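Local structure of gamma-glutamyltransferase 1 Threonine peptidase. MEROPS family T03 (Pseudomonas nitroreducens, 7D9E) at residues Gly77-Leu82 and Phe90-Glu95. The protein probably transfers the gamma-glutamyl group of donor substrates to acceptor amines or water, as a two-subunit threonine peptidase of the Ntn-hydrolase clan. Sequence-based numbering, arbitrary orientation.
Sequences GGFMTL and FLDYRE. With DON (6-diazenyl-5-oxo-L-norleucine), chain D.
The ring of Tyr93 folds back over the neighbouring strand and lies on the backbone of Gly78, whose O sits 3.3 Å above the ring plane, over its centre, while Gly78 CA makes a CH-pi contact with the same ring. Tyr93 CG stands between its own backbone N and carbonyl carbon (chi1 61°), which swings the ring across the strand.

Further along this antiparallel hairpin the pairing is regular: Met80 N reaches Leu91 O at 3.0 Å and Leu91 N returns to Met80 O at 2.9 Å. On the face carrying Phe79, Thr81, Phe90 and Asp92, the two phenyl rings meet obliquely, planes 41° apart, with Phe90 CZ 3.5 Å from Phe79 CD1; Thr81 OG1 comes to the edge of the Phe90 ring.

Asp92 OD1 accepts a hydrogen bond from Arg94 N at 2.9 Å, closing an Asx turn. Arg94 NH1 and NH2 make weak hydrogen bonds to DON O, the former at 3.0 Å, which brings the hairpin to the site of this glutamine analogue, consistent with a place for the substrate's alpha-carboxylate. In the partner subunit, Asn16 and Pro76 O are hydrogen-bonded to Tyr93 OH and Thr81 OG1, and Asp43 and Glu40, both also hydrogen-bonded to DON, form salt bridges with Arg94 NH2 and NH1. Asp92 has salt bridges from OD1 to Arg69 of that subunit and from OD2 to Arg250.

Strand 248-257 flanks 87-93, a strand of the partner subunit continues the sheet beyond 77-84, and helix 130-141 packs under Met80, Leu91 and Tyr93.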
loop_
_atom_site.group_PDB
_atom_site.type_symbol
_atom_site.label_atom_id
_atom_site.label_comp_id
_atom_site.label_asym_id
_atom_site.label_seq_id
_atom_site.Cartn_x
_atom_site.Cartn_y
_atom_site.Cartn_z
ATOM N N GLY A 77 4.750 -2.478 -8.178
ATOM C CA GLY A 77 4.739 -1.025 -8.231
ATOM C C GLY A 77 4.371 -0.462 -6.877
ATOM O O GLY A 77 4.183 -1.205 -5.911
ATOM N N GLY A 78 4.251 0.863 -6.812
ATOM C CA GLY A 78 3.967 1.484 -5.531
ATOM C C GLY A 78 4.020 2.992 -5.604
ATOM O O GLY A 78 3.986 3.591 -6.688
ATOM N N PHE A 79 4.016 3.585 -4.399
ATOM C CA PHE A 79 3.921 5.023 -4.221
ATOM C C PHE A 79 4.922 5.423 -3.146
ATOM O O PHE A 79 5.074 4.730 -2.134
ATOM C CB PHE A 79 2.559 5.445 -3.695
ATOM C CG PHE A 79 1.394 5.143 -4.598
ATOM C CD1 PHE A 79 1.419 5.461 -5.928
ATOM C CD2 PHE A 79 0.247 4.578 -4.074
ATOM C CE1 PHE A 79 0.327 5.187 -6.748
ATOM C CE2 PHE A 79 -0.853 4.315 -4.882
ATOM C CZ PHE A 79 -0.803 4.629 -6.235
ATOM N N MET A 80 5.526 6.601 -3.306
ATOM C CA MET A 80 6.438 7.153 -2.298
ATOM C C MET A 80 6.013 8.572 -1.983
ATOM O O MET A 80 5.880 9.400 -2.888
ATOM C CB MET A 80 7.878 7.059 -2.787
ATOM C CG MET A 80 8.968 7.282 -1.736
ATOM S SD MET A 80 10.582 7.590 -2.460
ATOM C CE MET A 80 10.945 6.000 -3.148
ATOM N N THR A 81 5.774 8.846 -0.706
ATOM C CA THR A 81 5.561 10.204 -0.233
ATOM C C THR A 81 6.834 10.655 0.457
ATOM O O THR A 81 7.419 9.901 1.236
ATOM C CB THR A 81 4.371 10.244 0.727
ATOM O OG1 THR A 81 3.215 9.754 0.016
ATOM C CG2 THR A 81 4.092 11.658 1.214
ATOM N N LEU A 82 7.277 11.867 0.145
ATOM C CA LEU A 82 8.548 12.358 0.633
ATOM C C LEU A 82 8.389 13.747 1.230
ATOM O O LEU A 82 7.537 14.536 0.815
ATOM C CB LEU A 82 9.588 12.474 -0.506
ATOM C CG LEU A 82 9.908 11.239 -1.345
ATOM C CD1 LEU A 82 9.001 11.106 -2.535
ATOM C CD2 LEU A 82 11.368 11.287 -1.801
ATOM N N PHE A 90 5.500 13.631 -4.076
ATOM C CA PHE A 90 4.851 12.352 -4.253
ATOM C C PHE A 90 5.289 11.737 -5.574
ATOM O O PHE A 90 5.224 12.392 -6.622
ATOM C CB PHE A 90 3.329 12.469 -4.233
ATOM C CG PHE A 90 2.637 11.136 -4.329
ATOM C CD1 PHE A 90 2.481 10.338 -3.213
ATOM C CD2 PHE A 90 2.162 10.675 -5.531
ATOM C CE1 PHE A 90 1.852 9.113 -3.290
ATOM C CE2 PHE A 90 1.536 9.443 -5.616
ATOM C CZ PHE A 90 1.389 8.659 -4.525
ATOM N N LEU A 91 5.696 10.475 -5.528
ATOM C CA LEU A 91 6.149 9.749 -6.706
ATOM C C LEU A 91 5.251 8.541 -6.930
ATOM O O LEU A 91 5.153 7.649 -6.077
ATOM C CB LEU A 91 7.617 9.339 -6.578
ATOM C CG LEU A 91 8.194 8.561 -7.766
ATOM C CD1 LEU A 91 8.155 9.429 -9.007
ATOM C CD2 LEU A 91 9.619 8.118 -7.477
ATOM N N ASP A 92 4.640 8.495 -8.115
ATOM C CA ASP A 92 3.714 7.439 -8.497
ATOM C C ASP A 92 4.466 6.492 -9.415
ATOM O O ASP A 92 4.828 6.864 -10.536
ATOM C CB ASP A 92 2.521 8.114 -9.169
ATOM C CG ASP A 92 1.588 7.143 -9.896
ATOM O OD1 ASP A 92 1.914 5.956 -10.094
ATOM O OD2 ASP A 92 0.476 7.604 -10.251
ATOM N N TYR A 93 4.754 5.285 -8.913
ATOM C CA TYR A 93 5.362 4.223 -9.714
ATOM C C TYR A 93 4.439 3.002 -9.724
ATOM O O TYR A 93 4.858 1.843 -9.681
ATOM C CB TYR A 93 6.819 3.964 -9.311
ATOM C CG TYR A 93 7.064 3.527 -7.896
ATOM C CD1 TYR A 93 7.313 4.441 -6.890
ATOM C CD2 TYR A 93 7.111 2.192 -7.578
ATOM C CE1 TYR A 93 7.535 4.011 -5.591
ATOM C CE2 TYR A 93 7.364 1.760 -6.298
ATOM C CZ TYR A 93 7.595 2.677 -5.317
ATOM O OH TYR A 93 7.830 2.254 -4.011
ATOM N N ARG A 94 3.147 3.294 -9.839
ATOM C CA ARG A 94 2.112 2.289 -9.981
ATOM C C ARG A 94 2.185 1.648 -11.360
ATOM O O ARG A 94 2.537 2.291 -12.352
ATOM C CB ARG A 94 0.762 3.004 -9.817
ATOM C CG ARG A 94 -0.520 2.178 -9.896
ATOM C CD ARG A 94 -0.660 1.191 -8.814
ATOM N NE ARG A 94 -2.076 0.843 -8.580
ATOM C CZ ARG A 94 -2.454 -0.079 -7.708
ATOM N NH1 ARG A 94 -1.536 -0.708 -7.017
ATOM N NH2 ARG A 94 -3.737 -0.385 -7.549
ATOM N N GLU A 95 1.869 0.361 -11.408
ATOM C CA GLU A 95 1.850 -0.310 -12.700
ATOM C C GLU A 95 0.797 0.292 -13.619
ATOM O O GLU A 95 -0.192 0.882 -13.186
ATOM C CB GLU A 95 1.506 -1.777 -12.496
ATOM C CG GLU A 95 2.496 -2.546 -11.663
ATOM C CD GLU A 95 2.013 -2.717 -10.231
ATOM O OE1 GLU A 95 1.561 -1.709 -9.640
ATOM O OE2 GLU A 95 2.032 -3.860 -9.705
HETATM O O DON D . -3.014 -1.112 -4.457
HETATM C C DON D . -3.912 -1.642 -3.607
HETATM O OXT DON D . -4.698 -0.899 -3.028
HETATM C CA DON D . -3.699 -3.132 -3.417
HETATM N N DON D . -3.285 -3.771 -4.647
HETATM C CB DON D . -2.739 -3.178 -2.209
HETATM C C1E DON D . -2.232 -4.563 -1.942
HETATM C C1D DON D . -1.542 -4.549 -0.603
HETATM O O1J DON D . -1.418 -3.511 0.066
#